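Local coordinates for putative methyltransferase (Emericella variicolor, PDB 7DMB), which probably transfers methyl groups from S-adenosyl-L-methionine as a trans-acting methyltransferase of calbistrin biosynthesis, and binds S-adenosyl-L-homocysteine, at residues E132-D136 and T137-P141; G159-K162 and L163-L167. All blocks are in the same frame, centred on the assembly; numbering follows the deposited sequence.

Contact 1: E132-D136 and T137-P141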
loop_
_atom_site.group_PDB
_atom_site.type_symbol
_atom_site.label_atom_id
_atom_site.label_comp_id
_atom_site.label_asym_id
_atom_site.label_seq_id
_atom_site.Cartn_x
_atom_site.Cartn_y
_atom_site.Cartn_z
ATOM N N GLU A 132 20.091 13.339 -5.495
ATOM C CA GLU A 132 20.289 14.206 -6.646
ATOM C C GLU A 132 19.921 13.490 -7.937
ATOM O O GLU A 132 19.326 14.094 -8.841
ATOM C CB GLU A 132 21.739 14.696 -6.690
ATOM C CG GLU A 132 21.943 15.984 -7.454
ATOM C CD GLU A 132 21.660 15.849 -8.949
ATOM O OE1 GLU A 132 22.047 14.823 -9.549
ATOM O OE2 GLU A 132 21.049 16.774 -9.521
ATOM N N ARG A 133 20.270 12.203 -8.041
ATOM C CA ARG A 133 19.935 11.424 -9.226
ATOM C C ARG A 133 18.424 11.389 -9.517
ATOM O O ARG A 133 18.015 11.434 -10.684
ATOM C CB ARG A 133 20.472 10.002 -9.051
ATOM C CG ARG A 133 20.924 9.317 -10.323
ATOM C CD ARG A 133 21.881 8.179 -9.998
ATOM N NE ARG A 133 21.224 7.031 -9.373
ATOM C CZ ARG A 133 21.157 5.821 -9.919
ATOM N NH1 ARG A 133 21.714 5.606 -11.104
ATOM N NH2 ARG A 133 20.553 4.828 -9.285
ATOM N N VAL A 134 17.584 11.299 -8.477
ATOM C CA VAL A 134 16.159 11.043 -8.659
ATOM C C VAL A 134 15.309 12.297 -8.524
ATOM O O VAL A 134 14.076 12.227 -8.690
ATOM C CB VAL A 134 15.654 9.962 -7.687
ATOM C CG1 VAL A 134 16.433 8.681 -7.868
ATOM C CG2 VAL A 134 15.759 10.443 -6.254
ATOM N N LYS A 135 15.920 13.434 -8.215
ATOM C CA LYS A 135 15.195 14.693 -8.178
ATOM C C LYS A 135 14.475 14.930 -9.506
ATOM O O LYS A 135 15.038 14.709 -10.583
ATOM C CB LYS A 135 16.179 15.833 -7.881
ATOM C CG LYS A 135 15.585 17.218 -7.937
ATOM C CD LYS A 135 16.580 18.266 -7.433
ATOM C CE LYS A 135 16.161 19.664 -7.893
ATOM N NZ LYS A 135 17.301 20.494 -8.391
ATOM N N ASP A 136 13.217 15.366 -9.424
ATOM C CA ASP A 136 12.371 15.658 -10.585
ATOM C C ASP A 136 11.990 14.402 -11.365
ATOM O O ASP A 136 11.652 14.477 -12.554
ATOM C CB ASP A 136 13.027 16.670 -11.537
ATOM C CG ASP A 136 13.347 17.998 -10.870
ATOM O OD1 ASP A 136 12.570 18.473 -10.013
ATOM O OD2 ASP A 136 14.383 18.585 -11.227
ATOM N N THR A 137 12.039 13.241 -10.731
ATOM C CA THR A 137 11.535 12.009 -11.312
ATOM C C THR A 137 10.507 11.409 -10.363
ATOM O O THR A 137 10.430 11.779 -9.183
ATOM C CB THR A 137 12.659 10.996 -11.557
ATOM O OG1 THR A 137 13.091 10.456 -10.293
ATOM C CG2 THR A 137 13.855 11.655 -12.275
ATOM N N TYR A 138 9.739 10.447 -10.891
ATOM C CA TYR A 138 8.765 9.716 -10.085
ATOM C C TYR A 138 9.400 8.987 -8.898
ATOM O O TYR A 138 8.684 8.656 -7.947
ATOM C CB TYR A 138 7.999 8.711 -10.958
ATOM C CG TYR A 138 8.793 7.489 -11.403
ATOM C CD1 TYR A 138 8.566 6.233 -10.836
ATOM C CD2 TYR A 138 9.755 7.583 -12.407
ATOM C CE1 TYR A 138 9.285 5.106 -11.250
ATOM C CE2 TYR A 138 10.480 6.464 -12.824
ATOM C CZ TYR A 138 10.243 5.233 -12.245
ATOM O OH TYR A 138 10.977 4.129 -12.655
ATOM N N LEU A 139 10.716 8.731 -8.929
ATOM C CA LEU A 139 11.424 8.033 -7.858
ATOM C C LEU A 139 11.832 8.948 -6.712
ATOM O O LEU A 139 12.328 8.453 -5.698
ATOM C CB LEU A 139 12.685 7.359 -8.405
ATOM C CG LEU A 139 12.508 6.135 -9.301
ATOM C CD1 LEU A 139 13.862 5.518 -9.665
ATOM C CD2 LEU A 139 11.628 5.102 -8.611
ATOM N N TRP A 140 11.659 10.258 -6.860
ATOM C CA TRP A 140 11.993 11.199 -5.794
ATOM C C TRP A 140 11.470 10.788 -4.423
ATOM O O TRP A 140 12.262 10.784 -3.468
ATOM C CB TRP A 140 11.474 12.592 -6.179
ATOM C CG TRP A 140 11.588 13.536 -5.053
ATOM C CD1 TRP A 140 12.740 14.085 -4.560
ATOM C CD2 TRP A 140 10.529 14.004 -4.213
ATOM N NE1 TRP A 140 12.455 14.892 -3.485
ATOM C CE2 TRP A 140 11.106 14.856 -3.250
ATOM C CE3 TRP A 140 9.144 13.810 -4.199
ATOM C CZ2 TRP A 140 10.349 15.505 -2.283
ATOM C CZ3 TRP A 140 8.393 14.459 -3.240
ATOM C CH2 TRP A 140 8.995 15.288 -2.290
ATOM N N PRO A 141 10.182 10.445 -4.243
ATOM C CA PRO A 141 9.688 10.155 -2.889
ATOM C C PRO A 141 10.258 8.892 -2.275
ATOM O O PRO A 141 10.402 8.833 -1.047
ATOM C CB PRO A 141 8.170 10.018 -3.084
ATOM C CG PRO A 141 8.027 9.567 -4.504
ATOM C CD PRO A 141 9.105 10.323 -5.247
#
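T137 and V134 meet through a hydroxyl and a backbone carbonyl where the chain turns from one helix into the next. CB of T137 lies 3.4 Å from V134 O. From CB the side chain splits. OG1 sits between the backbone N and the carbonyl carbon (chi1 73°), which swings it back over the turn. There T137 OG1 donates to V134 O at 2.6 Å. T137 OG1 also accepts from L139 N at 3.2 Å, a capping bond ahead of the next helix. The other branch, CG2, lies beside the backbone N, near the D136 carbonyl.

V134 O takes a second bond, from T137 N at 3.1 Å. This one is bent, with an N-H...O angle of 141°, and closes a type II beta turn from V134 to T137. Both donors reach the oxygen from the same face of its carbonyl plane. Two bonds from one residue thus hold the last carbonyl of the helix. A type I turn follows at once, closed by W140 N to T137 O.

V134 adds the apolar part. Its CG1 lies 4.0 Å from L139 CB, and the two side chains cross at about a right angle. V134 CG2 rests 3.9 Å from W140 CA. M61 of helix 56-79 touches both V134 and L139, so this side is buried. Together the two consecutive beta turns and the capping threonine form a tight connection between helices 120-134 and 140-157.

Contact 2: G159-K162 and L163-L167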
loop_
_atom_site.group_PDB
_atom_site.type_symbol
_atom_site.label_atom_id
_atom_site.label_comp_id
_atom_site.label_asym_id
_atom_site.label_seq_id
_atom_site.Cartn_x
_atom_site.Cartn_y
_atom_site.Cartn_z
ATOM N N GLY A 159 10.290 12.308 20.501
ATOM C CA GLY A 159 8.982 12.933 20.653
ATOM C C GLY A 159 8.917 14.410 20.346
ATOM O O GLY A 159 8.015 15.093 20.838
ATOM N N ARG A 160 9.846 14.928 19.544
ATOM C CA ARG A 160 9.824 16.326 19.137
ATOM C C ARG A 160 9.167 16.546 17.780
ATOM O O ARG A 160 8.718 17.660 17.503
ATOM C CB ARG A 160 11.250 16.894 19.111
ATOM C CG ARG A 160 11.828 17.184 20.510
ATOM C CD ARG A 160 13.121 17.965 20.447
ATOM N NE ARG A 160 14.174 17.184 19.794
ATOM C CZ ARG A 160 14.914 16.256 20.402
ATOM N NH1 ARG A 160 14.719 15.980 21.686
ATOM N NH2 ARG A 160 15.849 15.599 19.727
ATOM N N VAL A 161 9.090 15.523 16.931
ATOM C CA VAL A 161 8.415 15.657 15.650
ATOM C C VAL A 161 7.797 14.310 15.297
ATOM O O VAL A 161 8.317 13.247 15.663
ATOM C CB VAL A 161 9.371 16.185 14.539
ATOM C CG1 VAL A 161 10.345 15.125 14.079
ATOM C CG2 VAL A 161 8.572 16.715 13.332
ATOM N N LYS A 162 6.653 14.365 14.615
ATOM C CA LYS A 162 5.972 13.163 14.161
ATOM C C LYS A 162 6.563 12.692 12.836
ATOM O O LYS A 162 6.981 13.499 12.007
ATOM C CB LYS A 162 4.472 13.427 13.991
ATOM C CG LYS A 162 3.778 13.963 15.235
ATOM C CD LYS A 162 3.482 12.837 16.222
ATOM C CE LYS A 162 2.790 13.357 17.469
ATOM N NZ LYS A 162 2.490 12.225 18.360
ATOM N N LEU A 163 6.592 11.368 12.646
ATOM C CA LEU A 163 6.978 10.800 11.354
ATOM C C LEU A 163 6.063 11.278 10.225
ATOM O O LEU A 163 6.541 11.684 9.164
ATOM C CB LEU A 163 6.955 9.272 11.417
ATOM C CG LEU A 163 7.333 8.557 10.114
ATOM C CD1 LEU A 163 8.791 8.846 9.729
ATOM C CD2 LEU A 163 7.112 7.050 10.190
ATOM N N VAL A 164 4.744 11.190 10.417
ATOM C CA VAL A 164 3.809 11.540 9.347
ATOM C C VAL A 164 4.034 12.971 8.888
ATOM O O VAL A 164 4.034 13.258 7.684
ATOM C CB VAL A 164 2.348 11.322 9.793
ATOM C CG1 VAL A 164 1.380 11.797 8.699
ATOM C CG2 VAL A 164 2.094 9.860 10.102
ATOM N N LYS A 165 4.236 13.890 9.840
ATOM C CA LYS A 165 4.545 15.272 9.484
ATOM C C LYS A 165 5.814 15.345 8.645
ATOM O O LYS A 165 5.858 16.030 7.614
ATOM C CB LYS A 165 4.699 16.121 10.743
ATOM C CG LYS A 165 4.728 17.605 10.444
ATOM C CD LYS A 165 5.798 18.337 11.242
ATOM C CE LYS A 165 5.893 19.783 10.776
ATOM N NZ LYS A 165 6.241 20.704 11.891
ATOM N N VAL A 166 6.857 14.624 9.075
ATOM C CA VAL A 166 8.096 14.544 8.315
ATOM C C VAL A 166 7.817 14.084 6.891
ATOM O O VAL A 166 8.335 14.654 5.925
ATOM C CB VAL A 166 9.095 13.622 9.038
ATOM C CG1 VAL A 166 10.166 13.108 8.066
ATOM C CG2 VAL A 166 9.714 14.352 10.215
ATOM N N LEU A 167 6.960 13.077 6.729
ATOM C CA LEU A 167 6.706 12.556 5.393
ATOM C C LEU A 167 5.718 13.408 4.601
ATOM O O LEU A 167 5.667 13.289 3.375
ATOM C CB LEU A 167 6.209 11.109 5.473
ATOM C CG LEU A 167 7.166 10.113 6.151
ATOM C CD1 LEU A 167 6.656 8.662 6.054
ATOM C CD2 LEU A 167 8.552 10.231 5.562
#
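K162 and V166 meet at the start of helix 163-168, where K162 is the N-cap residue and its carbonyl opens the helix. The hydrogen bond between the loop and the helix is a backbone one. V166 N donates to K162 O at 3.1 Å with an N-H...O angle of 164°, close to straight. One residue on, L167 N bonds to L163 O, so the helical pattern is in place from its first turn.

The apolar contacts come from V161, just before the cap. With chi1 at 74°, CG1 stands between the backbone N and the carbonyl carbon and CG2 lies anti to N, and both branches face the helix. V161 CG2 touches the aliphatic part of K165, 3.8 Å from K165 CD. The K165 chain is bent at chi2 (-137°). V161 CG1 meets V166 CG2. V161 crosses both partners at about a right angle. The valine thus packs across the first turn of the helix. D155 and I156 of the preceding helix touch V161 as well, so it joins the loop to both helices.

The polar and apolar parts converge on V166: its CG2 lies 3.4 Å from K162 O and 4.0 Å from V161 CG1.

In the fold
Contact 1 and contact 2 come in series along the chain and sit at successive helix connections. Contact 1 joins helix 120-134 to helix 140-157. Contact 2 follows helix 140-157 and starts helix 163-168. Their centres are 22 Å apart, and their nearest atoms are about 7 Å apart without touching. R148 of helix 140-157, which runs from one connection to the other, touches W140 and makes a weak hydrogen bond to V166 O. Both contacts precede the seven-stranded mixed sheet. Bound S-adenosyl-L-homocysteine is about 9 Å from the V164 side chain and about 14 Å from that of W140, so the helical region carrying both connections lies near the cofactor site, with contact 2 the nearer.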